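Local coordinates for uncharacterized protein (Porphyromonas gingivalis, PDB 1ZBS) that is of uncharacterised function but is a putative N-acetylglucosamine kinase of the sugar kinase, Hsc70 and actin superfamily, at residues C114-G119 / S243-Y248; A102-G107 / E272-Y277; I31-Q36 / A68-A73; E110-I115 / L236-I241. One frame throughout, in Å; residues are numbered along the deposited sequence.

Contact 1 of 4, residues C114-G119 / S243-Y248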
loop_
_atom_site.group_PDB
_atom_site.type_symbol
_atom_site.label_atom_id
_atom_site.label_comp_id
_atom_site.label_asym_id
_atom_site.label_seq_id
_atom_site.Cartn_x
_atom_site.Cartn_y
_atom_site.Cartn_z
ATOM N N CYS A 114 12.259 -18.308 -7.560
ATOM C CA CYS A 114 11.680 -17.005 -7.245
ATOM C C CYS A 114 11.101 -16.293 -8.446
ATOM O O CYS A 114 11.606 -16.408 -9.562
ATOM C CB CYS A 114 12.731 -16.089 -6.627
ATOM S SG CYS A 114 13.586 -16.762 -5.235
ATOM N N ILE A 115 10.034 -15.548 -8.204
ATOM C CA ILE A 115 9.400 -14.775 -9.254
ATOM C C ILE A 115 9.567 -13.297 -8.925
ATOM O O ILE A 115 9.360 -12.875 -7.790
ATOM C CB ILE A 115 7.911 -15.101 -9.369
ATOM C CG1 ILE A 115 7.731 -16.578 -9.748
ATOM C CG2 ILE A 115 7.264 -14.182 -10.405
ATOM C CD1 ILE A 115 6.290 -16.999 -9.937
ATOM N N LEU A 116 9.976 -12.518 -9.919
ATOM C CA LEU A 116 10.156 -11.080 -9.746
ATOM C C LEU A 116 9.525 -10.402 -10.965
ATOM O O LEU A 116 10.191 -10.188 -11.980
ATOM C CB LEU A 116 11.653 -10.744 -9.660
ATOM C CG LEU A 116 12.219 -9.939 -8.489
ATOM C CD1 LEU A 116 11.754 -10.532 -7.168
ATOM C CD2 LEU A 116 13.758 -9.928 -8.561
ATOM N N GLY A 117 8.230 -10.103 -10.859
ATOM C CA GLY A 117 7.498 -9.439 -11.927
ATOM C C GLY A 117 6.617 -8.354 -11.314
ATOM O O GLY A 117 7.101 -7.547 -10.520
ATOM N N THR A 118 5.334 -8.324 -11.662
ATOM C CA THR A 118 4.413 -7.333 -11.100
ATOM C C THR A 118 4.390 -7.528 -9.583
ATOM O O THR A 118 4.393 -6.563 -8.809
ATOM C CB THR A 118 2.983 -7.528 -11.656
ATOM O OG1 THR A 118 3.012 -7.410 -13.077
ATOM C CG2 THR A 118 2.027 -6.483 -11.090
ATOM N N GLY A 119 4.366 -8.794 -9.180
ATOM C CA GLY A 119 4.392 -9.172 -7.776
ATOM C C GLY A 119 5.601 -10.076 -7.556
ATOM O O GLY A 119 6.250 -10.471 -8.524
ATOM N N SER A 243 9.827 -10.388 -15.478
ATOM C CA SER A 243 10.255 -9.182 -16.172
ATOM C C SER A 243 11.211 -8.328 -15.348
ATOM O O SER A 243 12.208 -7.842 -15.866
ATOM C CB SER A 243 9.025 -8.368 -16.591
ATOM O OG SER A 243 8.085 -8.270 -15.524
ATOM N N VAL A 244 10.919 -8.158 -14.063
ATOM C CA VAL A 244 11.782 -7.361 -13.194
ATOM C C VAL A 244 13.117 -8.047 -12.897
ATOM O O VAL A 244 14.166 -7.387 -12.845
ATOM C CB VAL A 244 11.083 -7.036 -11.861
ATOM C CG1 VAL A 244 12.074 -6.410 -10.892
ATOM C CG2 VAL A 244 9.904 -6.082 -12.109
ATOM N N ALA A 245 13.083 -9.364 -12.687
ATOM C CA ALA A 245 14.312 -10.115 -12.410
ATOM C C ALA A 245 15.221 -10.003 -13.622
ATOM O O ALA A 245 16.436 -9.839 -13.493
ATOM C CB ALA A 245 13.996 -11.584 -12.133
ATOM N N PHE A 246 14.620 -10.092 -14.798
ATOM C CA PHE A 246 15.373 -9.993 -16.031
ATOM C C PHE A 246 15.890 -8.566 -16.217
ATOM O O PHE A 246 17.096 -8.328 -16.177
ATOM C CB PHE A 246 14.488 -10.405 -17.213
ATOM C CG PHE A 246 15.244 -10.575 -18.495
ATOM C CD1 PHE A 246 16.367 -11.403 -18.548
ATOM C CD2 PHE A 246 14.858 -9.884 -19.642
ATOM C CE1 PHE A 246 17.105 -11.532 -19.722
ATOM C CE2 PHE A 246 15.587 -10.003 -20.825
ATOM C CZ PHE A 246 16.713 -10.829 -20.865
ATOM N N HIS A 247 14.981 -7.611 -16.384
ATOM C CA HIS A 247 15.377 -6.217 -16.584
ATOM C C HIS A 247 16.368 -5.669 -15.555
ATOM O O HIS A 247 17.125 -4.737 -15.850
ATOM C CB HIS A 247 14.136 -5.312 -16.644
ATOM C CG HIS A 247 13.222 -5.630 -17.787
ATOM N ND1 HIS A 247 13.689 -5.974 -19.036
ATOM C CD2 HIS A 247 11.870 -5.674 -17.868
ATOM C CE1 HIS A 247 12.667 -6.220 -19.838
ATOM N NE2 HIS A 247 11.553 -6.045 -19.153
ATOM N N TYR A 248 16.375 -6.237 -14.355
ATOM C CA TYR A 248 17.279 -5.765 -13.308
ATOM C C TYR A 248 18.305 -6.832 -12.922
ATOM O O TYR A 248 18.910 -6.764 -11.841
ATOM C CB TYR A 248 16.468 -5.360 -12.075
ATOM C CG TYR A 248 15.561 -4.171 -12.309
ATOM C CD1 TYR A 248 16.017 -2.871 -12.102
ATOM C CD2 TYR A 248 14.254 -4.344 -12.757
ATOM C CE1 TYR A 248 15.193 -1.774 -12.331
ATOM C CE2 TYR A 248 13.421 -3.258 -12.994
ATOM C CZ TYR A 248 13.895 -1.974 -12.776
ATOM O OH TYR A 248 13.066 -0.897 -12.984
#
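Leu116 and Ala245 bring their CA atoms to 5.0 Å, where strand 114-116 runs nearly at right angles (83°) to the short helix 243-247, the two axes 6.8 Å apart. The carbonyl of Leu116 points at the first turn of that helix, whose amides have no partner in a preceding turn. Its O accepts from Ala245 N at 3.1 Å with a fairly straight N-H angle of 151°. Val244 N lies at 3.0 Å from the same Leu116 O, but that bond is bent and weak. The carbonyl dipole would probably be favoured at this N-terminal end of the helix. Residues 117-119 form the turn of the antiparallel hairpin between strands 111-116 and 120-125, and helix 243-247 follows strand 238-241 beside it. The hairpin turn probably corresponds to the second phosphate loop, and the start of the helix to the adenosine motif, as in related ASKHA kinases. Side chains pack beside this carbonyl. Leu116 CB abuts Ala245 CB at 3.5 Å, while Leu116 CD2 lies against the CA and CB of Ala245. Val244 has CG1 anti to its backbone N (chi1 171°), which leaves CG2 beside that N and directed at the turn, 3.5 Å from Gly117 O. Phe220 of helix 210-229 touches both Leu116 and Val244, and Ser243 OG approaches Gly117 CA at 3.8 Å.

Contact 2 of 4, residues A102-G107 / E272-Y277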
loop_
_atom_site.group_PDB
_atom_site.type_symbol
_atom_site.label_atom_id
_atom_site.label_comp_id
_atom_site.label_asym_id
_atom_site.label_seq_id
_atom_site.Cartn_x
_atom_site.Cartn_y
_atom_site.Cartn_z
ATOM N N ALA A 102 9.222 -23.058 -10.840
ATOM C CA ALA A 102 10.190 -24.007 -10.311
ATOM C C ALA A 102 10.462 -25.123 -11.306
ATOM O O ALA A 102 11.604 -25.554 -11.464
ATOM C CB ALA A 102 9.695 -24.588 -8.991
ATOM N N ARG A 103 9.416 -25.600 -11.973
ATOM C CA ARG A 103 9.585 -26.667 -12.952
ATOM C C ARG A 103 10.406 -26.208 -14.141
ATOM O O ARG A 103 11.181 -26.981 -14.712
ATOM C CB ARG A 103 8.228 -27.181 -13.430
ATOM C CG ARG A 103 7.564 -28.135 -12.459
ATOM C CD ARG A 103 6.212 -28.591 -12.971
ATOM N NE ARG A 103 5.639 -29.625 -12.122
ATOM C CZ ARG A 103 4.414 -30.117 -12.263
ATOM N NH1 ARG A 103 3.979 -31.061 -11.436
ATOM N NH2 ARG A 103 3.621 -29.666 -13.224
ATOM N N ALA A 104 10.244 -24.945 -14.515
ATOM C CA ALA A 104 10.977 -24.396 -15.653
ATOM C C ALA A 104 12.435 -24.098 -15.319
ATOM O O ALA A 104 13.311 -24.314 -16.148
ATOM C CB ALA A 104 10.286 -23.133 -16.150
ATOM N N LEU A 105 12.689 -23.618 -14.104
ATOM C CA LEU A 105 14.044 -23.268 -13.680
ATOM C C LEU A 105 14.819 -24.409 -13.035
ATOM O O LEU A 105 16.015 -24.575 -13.271
ATOM C CB LEU A 105 13.994 -22.102 -12.693
ATOM C CG LEU A 105 13.439 -20.774 -13.202
ATOM C CD1 LEU A 105 13.272 -19.798 -12.046
ATOM C CD2 LEU A 105 14.367 -20.215 -14.257
ATOM N N CYS A 106 14.133 -25.185 -12.209
ATOM C CA CYS A 106 14.768 -26.285 -11.504
ATOM C C CYS A 106 14.716 -27.589 -12.274
ATOM O O CYS A 106 15.609 -28.428 -12.148
ATOM C CB CYS A 106 14.109 -26.456 -10.138
ATOM S SG CYS A 106 14.296 -25.004 -9.101
ATOM N N GLY A 107 13.671 -27.750 -13.075
ATOM C CA GLY A 107 13.520 -28.955 -13.861
ATOM C C GLY A 107 13.041 -30.129 -13.033
ATOM O O GLY A 107 11.839 -30.348 -12.877
ATOM N N GLU A 272 10.055 -21.605 -22.240
ATOM C CA GLU A 272 11.024 -22.543 -22.794
ATOM C C GLU A 272 11.232 -23.690 -21.812
ATOM O O GLU A 272 11.347 -24.855 -22.203
ATOM C CB GLU A 272 12.361 -21.846 -23.058
ATOM C CG GLU A 272 12.340 -20.905 -24.258
ATOM C CD GLU A 272 11.917 -21.609 -25.543
ATOM O OE1 GLU A 272 12.516 -22.656 -25.884
ATOM O OE2 GLU A 272 10.982 -21.110 -26.216
ATOM N N GLY A 273 11.272 -23.346 -20.531
ATOM C CA GLY A 273 11.458 -24.340 -19.499
ATOM C C GLY A 273 10.280 -25.286 -19.378
ATOM O O GLY A 273 10.477 -26.488 -19.215
ATOM N N LEU A 274 9.058 -24.764 -19.441
ATOM C CA LEU A 274 7.880 -25.622 -19.328
ATOM C C LEU A 274 7.707 -26.517 -20.539
ATOM O O LEU A 274 7.070 -27.567 -20.457
ATOM C CB LEU A 274 6.596 -24.809 -19.156
ATOM C CG LEU A 274 6.097 -24.406 -17.770
ATOM C CD1 LEU A 274 6.473 -25.474 -16.740
ATOM C CD2 LEU A 274 6.681 -23.081 -17.398
ATOM N N ILE A 275 8.248 -26.095 -21.673
ATOM C CA ILE A 275 8.120 -26.902 -22.867
ATOM C C ILE A 275 8.973 -28.141 -22.716
ATOM O O ILE A 275 8.505 -29.250 -22.968
ATOM C CB ILE A 275 8.553 -26.134 -24.111
ATOM C CG1 ILE A 275 7.596 -24.955 -24.328
ATOM C CG2 ILE A 275 8.553 -27.063 -25.314
ATOM C CD1 ILE A 275 8.020 -24.017 -25.423
ATOM N N GLN A 276 10.219 -27.963 -22.289
ATOM C CA GLN A 276 11.097 -29.110 -22.114
ATOM C C GLN A 276 10.606 -29.994 -20.966
ATOM O O GLN A 276 10.756 -31.213 -21.015
ATOM C CB GLN A 276 12.539 -28.660 -21.849
ATOM C CG GLN A 276 13.258 -28.075 -23.068
ATOM C CD GLN A 276 13.320 -29.035 -24.263
ATOM O OE1 GLN A 276 12.302 -29.318 -24.900
ATOM N NE2 GLN A 276 14.519 -29.535 -24.569
ATOM N N TYR A 277 10.007 -29.382 -19.946
ATOM C CA TYR A 277 9.513 -30.134 -18.800
ATOM C C TYR A 277 8.432 -31.135 -19.195
ATOM O O TYR A 277 8.536 -32.320 -18.898
ATOM C CB TYR A 277 8.946 -29.198 -17.734
ATOM C CG TYR A 277 8.322 -29.955 -16.586
ATOM C CD1 TYR A 277 9.081 -30.338 -15.482
ATOM C CD2 TYR A 277 6.984 -30.356 -16.638
ATOM C CE1 TYR A 277 8.526 -31.106 -14.458
ATOM C CE2 TYR A 277 6.421 -31.125 -15.625
ATOM C CZ TYR A 277 7.197 -31.497 -14.541
ATOM O OH TYR A 277 6.648 -32.267 -13.550
HETATM O O HOH W 1 12.560 -28.082 -17.365
#
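Arg103 lies across the ring of Tyr277, its successive atoms moving from the ring margin over the face to the hydroxyl. CB starts near the margin, 3.9 Å from Tyr277 CD1, with Leu274 CD1 also alongside. With chi1 at -79°, CG is anti to the carbonyl carbon, and the extended chain beyond it advances over the ring, CG lying 3.7 Å from Tyr277 CE1. CD sits above the face: its distance to the ring centroid is 3.7 Å, 21° off the normal, a CH-pi contact. NE then reaches the phenol end, where it is 3.2 Å from Tyr277 OH at an angle too poor for a hydrogen bond. The guanidinium instead lies almost flat to the ring, the planes only 12° apart, with the hydroxyl oxygen over one of its faces. NH2 finds its hydrogen bond on Tyr66 OH, in strand 62-67 of the other sheet. Helix 271-280 lies between the two domains of the actin-like fold: on one side it meets helix 97-105, and through Ile275 it also packs on Cys15 and Ala17 of strand 11-18. The helices come closest at Gly273, where the glycine backbone itself meets a methyl, Gly273 CA lying 3.7 Å from Ala104 CB. Leu274 CD2 adds an apolar touch to the same methyl, at 3.8 Å from Ala104 CB. A water donates to both Arg103 O and Gly273 O, bridging the two backbones, while Gly107 O meets the edge of the Tyr277 ring near its plane, 3.7 Å from CE1.

Contact 3 of 4, residues I31-Q36 / A68-A73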
loop_
_atom_site.group_PDB
_atom_site.type_symbol
_atom_site.label_atom_id
_atom_site.label_comp_id
_atom_site.label_asym_id
_atom_site.label_seq_id
_atom_site.Cartn_x
_atom_site.Cartn_y
_atom_site.Cartn_z
ATOM N N ILE A 31 -7.113 -14.161 -16.843
ATOM C CA ILE A 31 -7.309 -15.568 -16.518
ATOM C C ILE A 31 -6.751 -15.923 -15.136
ATOM O O ILE A 31 -5.584 -16.269 -14.993
ATOM C CB ILE A 31 -6.666 -16.480 -17.594
ATOM C CG1 ILE A 31 -7.177 -16.085 -18.987
ATOM C CG2 ILE A 31 -7.019 -17.932 -17.316
ATOM C CD1 ILE A 31 -6.604 -16.911 -20.126
ATOM N N ASN A 32 -7.607 -15.828 -14.123
ATOM C CA ASN A 32 -7.237 -16.139 -12.745
ATOM C C ASN A 32 -8.491 -16.609 -12.005
ATOM O O ASN A 32 -9.418 -15.832 -11.770
ATOM C CB ASN A 32 -6.661 -14.897 -12.060
ATOM C CG ASN A 32 -6.296 -15.145 -10.606
ATOM O OD1 ASN A 32 -6.528 -16.228 -10.067
ATOM N ND2 ASN A 32 -5.717 -14.137 -9.965
ATOM N N PRO A 33 -8.527 -17.895 -11.624
ATOM C CA PRO A 33 -9.641 -18.534 -10.913
ATOM C C PRO A 33 -10.019 -17.960 -9.544
ATOM O O PRO A 33 -11.160 -18.107 -9.107
ATOM C CB PRO A 33 -9.193 -19.990 -10.821
ATOM C CG PRO A 33 -7.712 -19.862 -10.701
ATOM C CD PRO A 33 -7.398 -18.830 -11.762
ATOM N N PHE A 34 -9.069 -17.320 -8.864
ATOM C CA PHE A 34 -9.338 -16.747 -7.547
ATOM C C PHE A 34 -9.808 -15.305 -7.645
ATOM O O PHE A 34 -10.589 -14.836 -6.818
ATOM C CB PHE A 34 -8.083 -16.785 -6.672
ATOM C CG PHE A 34 -8.336 -16.428 -5.232
ATOM C CD1 PHE A 34 -7.441 -15.626 -4.529
ATOM C CD2 PHE A 34 -9.462 -16.914 -4.573
ATOM C CE1 PHE A 34 -7.662 -15.316 -3.183
ATOM C CE2 PHE A 34 -9.694 -16.614 -3.231
ATOM C CZ PHE A 34 -8.792 -15.810 -2.534
ATOM N N GLN A 35 -9.321 -14.611 -8.667
ATOM C CA GLN A 35 -9.659 -13.213 -8.879
ATOM C C GLN A 35 -10.922 -13.079 -9.719
ATOM O O GLN A 35 -11.721 -12.167 -9.506
ATOM C CB GLN A 35 -8.485 -12.513 -9.565
ATOM C CG GLN A 35 -8.328 -11.045 -9.217
ATOM C CD GLN A 35 -6.873 -10.609 -9.237
ATOM O OE1 GLN A 35 -6.061 -11.072 -8.431
ATOM N NE2 GLN A 35 -6.535 -9.728 -10.167
ATOM N N GLN A 36 -11.097 -13.998 -10.666
ATOM C CA GLN A 36 -12.262 -14.004 -11.552
ATOM C C GLN A 36 -13.142 -15.215 -11.248
ATOM O O GLN A 36 -12.777 -16.059 -10.429
ATOM C CB GLN A 36 -11.808 -14.036 -13.017
ATOM C CG GLN A 36 -11.090 -12.769 -13.475
ATOM C CD GLN A 36 -10.281 -12.975 -14.743
ATOM O OE1 GLN A 36 -9.294 -13.714 -14.750
ATOM N NE2 GLN A 36 -10.695 -12.322 -15.824
ATOM N N ALA A 68 -1.136 -17.450 -11.337
ATOM C CA ALA A 68 -1.307 -16.976 -9.969
ATOM C C ALA A 68 -2.797 -16.967 -9.638
ATOM O O ALA A 68 -3.602 -16.439 -10.402
ATOM C CB ALA A 68 -0.728 -15.573 -9.822
ATOM N N GLY A 69 -3.158 -17.560 -8.504
ATOM C CA GLY A 69 -4.553 -17.612 -8.102
ATOM C C GLY A 69 -5.113 -19.011 -8.281
ATOM O O GLY A 69 -6.230 -19.317 -7.861
ATOM N N CYS A 70 -4.326 -19.871 -8.911
ATOM C CA CYS A 70 -4.757 -21.234 -9.134
ATOM C C CYS A 70 -4.591 -22.060 -7.869
ATOM O O CYS A 70 -3.967 -23.123 -7.864
ATOM C CB CYS A 70 -3.984 -21.845 -10.299
ATOM S SG CYS A 70 -4.504 -21.151 -11.882
ATOM N N THR A 71 -5.160 -21.543 -6.788
ATOM C CA THR A 71 -5.115 -22.210 -5.500
ATOM C C THR A 71 -5.678 -23.620 -5.647
ATOM O O THR A 71 -6.503 -23.881 -6.520
ATOM C CB THR A 71 -5.950 -21.436 -4.466
ATOM O OG1 THR A 71 -6.357 -22.321 -3.415
ATOM C CG2 THR A 71 -7.173 -20.825 -5.126
ATOM N N PRO A 72 -5.233 -24.551 -4.793
ATOM C CA PRO A 72 -5.721 -25.931 -4.862
ATOM C C PRO A 72 -7.217 -26.040 -4.563
ATOM O O PRO A 72 -7.776 -27.136 -4.532
ATOM C CB PRO A 72 -4.861 -26.652 -3.824
ATOM C CG PRO A 72 -4.569 -25.572 -2.821
ATOM C CD PRO A 72 -4.249 -24.395 -3.707
ATOM N N ALA A 73 -7.859 -24.893 -4.354
ATOM C CA ALA A 73 -9.285 -24.851 -4.056
ATOM C C ALA A 73 -10.080 -24.329 -5.243
ATOM O O ALA A 73 -11.190 -24.793 -5.509
ATOM C CB ALA A 73 -9.537 -23.972 -2.840
#
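Asn32 faces Gly69 because CG stands anti to the backbone N (chi1 178°) and chi2 is close to zero (-4°), a pairing that directs OD1 to within 3.1 Å of Gly69 CA. Phe34 has its CG anti to N as well: CB presses on the glycine while the ring leads off from the contact. The same OD1 of Asn32 accepts from Phe34 N at 3.0 Å, with an N-H angle of 156° but the donor well out of the carbonyl plane, which closes an Asx turn. Held by this turn, the amide lies against the Ala68 carbonyl without a hydrogen bond: Asn32 OD1 is 3.0 Å from Ala68 O, acceptor against acceptor, and ND2 is near that oxygen at a poor angle. Pro33 fills the corner beside Cys70: its CG is 3.2 Å from Gly69 O and 3.7 Å from Cys70 SG. Gly69 O is also met by Phe34 CB at 3.4 Å, and it takes a weak bond from Thr71 N in the inverse gamma turn centred on Cys70. Both segments are loops that leave strands of the first sheet, 21-29 and 62-67, and lead into helices 38-53 and 75-85, in the RNase H-like layout of this superfamily. Ser7, at the end of the central strand 2-7, ties them together, its OG bonding Ile31 O and its backbone bonding Ala68. Gly69, at positive phi, presents only its CA to Asn32 OD1. Asn32 N is separately bonded to Gln36 OE1 at 2.8 Å, so this loop is braced at two points. Phe34 is packed by Arg188 of the second subunit.

Contact 4 of 4, residues E110-I115 / L236-I241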
loop_
_atom_site.group_PDB
_atom_site.type_symbol
_atom_site.label_atom_id
_atom_site.label_comp_id
_atom_site.label_asym_id
_atom_site.label_seq_id
_atom_site.Cartn_x
_atom_site.Cartn_y
_atom_site.Cartn_z
ATOM N N GLU A 110 16.302 -30.313 -6.765
ATOM C CA GLU A 110 16.011 -29.490 -5.591
ATOM C C GLU A 110 16.544 -28.061 -5.769
ATOM O O GLU A 110 17.574 -27.854 -6.408
ATOM C CB GLU A 110 16.641 -30.150 -4.355
ATOM C CG GLU A 110 16.507 -29.355 -3.065
ATOM C CD GLU A 110 17.214 -30.005 -1.882
ATOM O OE1 GLU A 110 18.394 -30.404 -2.030
ATOM O OE2 GLU A 110 16.595 -30.102 -0.798
ATOM N N GLY A 111 15.843 -27.078 -5.208
ATOM C CA GLY A 111 16.288 -25.699 -5.334
ATOM C C GLY A 111 15.275 -24.653 -4.895
ATOM O O GLY A 111 14.173 -24.982 -4.458
ATOM N N ILE A 112 15.657 -23.383 -5.006
ATOM C CA ILE A 112 14.785 -22.280 -4.634
ATOM C C ILE A 112 14.415 -21.508 -5.882
ATOM O O ILE A 112 15.292 -21.036 -6.607
ATOM C CB ILE A 112 15.476 -21.326 -3.646
ATOM C CG1 ILE A 112 15.755 -22.054 -2.332
ATOM C CG2 ILE A 112 14.602 -20.092 -3.408
ATOM C CD1 ILE A 112 16.661 -21.292 -1.381
ATOM N N ALA A 113 13.113 -21.398 -6.137
ATOM C CA ALA A 113 12.608 -20.688 -7.310
ATOM C C ALA A 113 11.904 -19.402 -6.895
ATOM O O ALA A 113 11.050 -19.399 -6.002
ATOM C CB ALA A 113 11.648 -21.589 -8.091
ATOM N N CYS A 114 12.259 -18.308 -7.560
ATOM C CA CYS A 114 11.680 -17.005 -7.245
ATOM C C CYS A 114 11.101 -16.293 -8.446
ATOM O O CYS A 114 11.606 -16.408 -9.562
ATOM C CB CYS A 114 12.731 -16.089 -6.627
ATOM S SG CYS A 114 13.586 -16.762 -5.235
ATOM N N ILE A 115 10.034 -15.548 -8.204
ATOM C CA ILE A 115 9.400 -14.775 -9.254
ATOM C C ILE A 115 9.567 -13.297 -8.925
ATOM O O ILE A 115 9.360 -12.875 -7.790
ATOM C CB ILE A 115 7.911 -15.101 -9.369
ATOM C CG1 ILE A 115 7.731 -16.578 -9.748
ATOM C CG2 ILE A 115 7.264 -14.182 -10.405
ATOM C CD1 ILE A 115 6.290 -16.999 -9.937
ATOM N N LEU A 236 21.705 -24.057 -1.927
ATOM C CA LEU A 236 20.914 -24.062 -3.153
ATOM C C LEU A 236 21.051 -22.753 -3.900
ATOM O O LEU A 236 20.913 -21.679 -3.321
ATOM C CB LEU A 236 19.442 -24.302 -2.841
ATOM C CG LEU A 236 18.949 -25.739 -2.703
ATOM C CD1 LEU A 236 20.073 -26.674 -2.282
ATOM C CD2 LEU A 236 17.804 -25.748 -1.680
ATOM N N PRO A 237 21.342 -22.825 -5.203
ATOM C CA PRO A 237 21.488 -21.615 -6.019
ATOM C C PRO A 237 20.107 -21.001 -6.281
ATOM O O PRO A 237 19.122 -21.723 -6.432
ATOM C CB PRO A 237 22.142 -22.144 -7.290
ATOM C CG PRO A 237 21.532 -23.507 -7.421
ATOM C CD PRO A 237 21.645 -24.030 -5.994
ATOM N N LEU A 238 20.037 -19.674 -6.332
ATOM C CA LEU A 238 18.770 -18.972 -6.567
ATOM C C LEU A 238 18.375 -18.879 -8.040
ATOM O O LEU A 238 19.124 -18.365 -8.867
ATOM C CB LEU A 238 18.843 -17.559 -5.985
ATOM C CG LEU A 238 18.555 -17.355 -4.497
ATOM C CD1 LEU A 238 19.151 -18.475 -3.676
ATOM C CD2 LEU A 238 19.101 -15.999 -4.061
ATOM N N HIS A 239 17.186 -19.372 -8.357
ATOM C CA HIS A 239 16.678 -19.322 -9.715
ATOM C C HIS A 239 15.562 -18.291 -9.759
ATOM O O HIS A 239 14.685 -18.285 -8.896
ATOM C CB HIS A 239 16.163 -20.697 -10.132
ATOM C CG HIS A 239 17.253 -21.700 -10.346
ATOM N ND1 HIS A 239 18.121 -21.635 -11.415
ATOM C CD2 HIS A 239 17.639 -22.773 -9.615
ATOM C CE1 HIS A 239 18.992 -22.623 -11.334
ATOM N NE2 HIS A 239 18.723 -23.327 -10.250
ATOM N N PHE A 240 15.590 -17.416 -10.758
ATOM C CA PHE A 240 14.581 -16.359 -10.862
ATOM C C PHE A 240 13.859 -16.301 -12.182
ATOM O O PHE A 240 14.398 -16.656 -13.233
ATOM C CB PHE A 240 15.211 -14.983 -10.633
ATOM C CG PHE A 240 15.626 -14.727 -9.215
ATOM C CD1 PHE A 240 14.812 -13.983 -8.363
ATOM C CD2 PHE A 240 16.845 -15.204 -8.739
ATOM C CE1 PHE A 240 15.204 -13.706 -7.055
ATOM C CE2 PHE A 240 17.254 -14.939 -7.431
ATOM C CZ PHE A 240 16.431 -14.186 -6.587
ATOM N N ILE A 241 12.625 -15.824 -12.125
ATOM C CA ILE A 241 11.830 -15.677 -13.327
ATOM C C ILE A 241 11.109 -14.329 -13.247
ATOM O O ILE A 241 10.904 -13.797 -12.162
ATOM C CB ILE A 241 10.830 -16.850 -13.456
ATOM C CG1 ILE A 241 10.682 -17.216 -14.925
ATOM C CG2 ILE A 241 9.492 -16.504 -12.835
ATOM C CD1 ILE A 241 11.890 -17.979 -15.465
#
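Cys114 and Phe240 mark the tight half of this parallel pairing, with CA atoms 4.7 Å apart and strand axes at 27°. Three backbone bonds define the register: Cys114 N to His239 O at 2.8 Å, Ile241 N to Cys114 O at 2.8 Å, and His239 N to Ile112 O at 3.1 Å. Cys114 CB touches Phe240 CD1 at 3.4 Å, and SG lies over the ring face, 4.3 Å from the Phe240 centroid and 26° off the normal, a sulfur-aromatic contact. On the reverse face Ile115 and Ile241 lie side by side, CG1 of Ile115 being 3.6 Å from CG2 of Ile241. Toward Glu110 and Leu236 the strands part: the CA atoms of Ile112 and Leu238 are 5.5 Å apart, the last well-formed bond is that of His239 N to Ile112 O, and Leu236 CG rests on Gly111 CA. Exposed Glu110 crosses Leu236 at about a right angle, its carboxylate salt-bridged to Arg233. These are core strands of the second five-stranded sheet, flanked by 120-125 beside 111-116 and by 263-267, an edge strand, beside 238-241. Phe223 of helix 210-229 covers Cys114 and Phe240, whereas Met98 and Leu105 of helix 97-105 pack against Ala113, His239 and Ile241.

Contacts 1 and 4 are buried and share strand 111-116. Leu116 N and Ile241 O, 2.7 Å apart and probably hydrogen-bonded, carry the sheet pairing of contact 4 into the helix start of contact 1. Contacts 2 and 3 are only partly buried. Contact 2 lies beside that sheet: Leu105 packs on Phe240 and Ile241, and Ala102 on Ala113. Contact 3, about 20 Å between centres from contact 1, belongs to the first sheet, touches none of the others and reaches the second subunit through Phe34. Backbone hydrogen bonds cross 1 and 4 together with buried apolar packing; none is found directly across 2, with its arginine-over-tyrosine CH-pi contact and bridging water, or 3, where loops pack around a glycine.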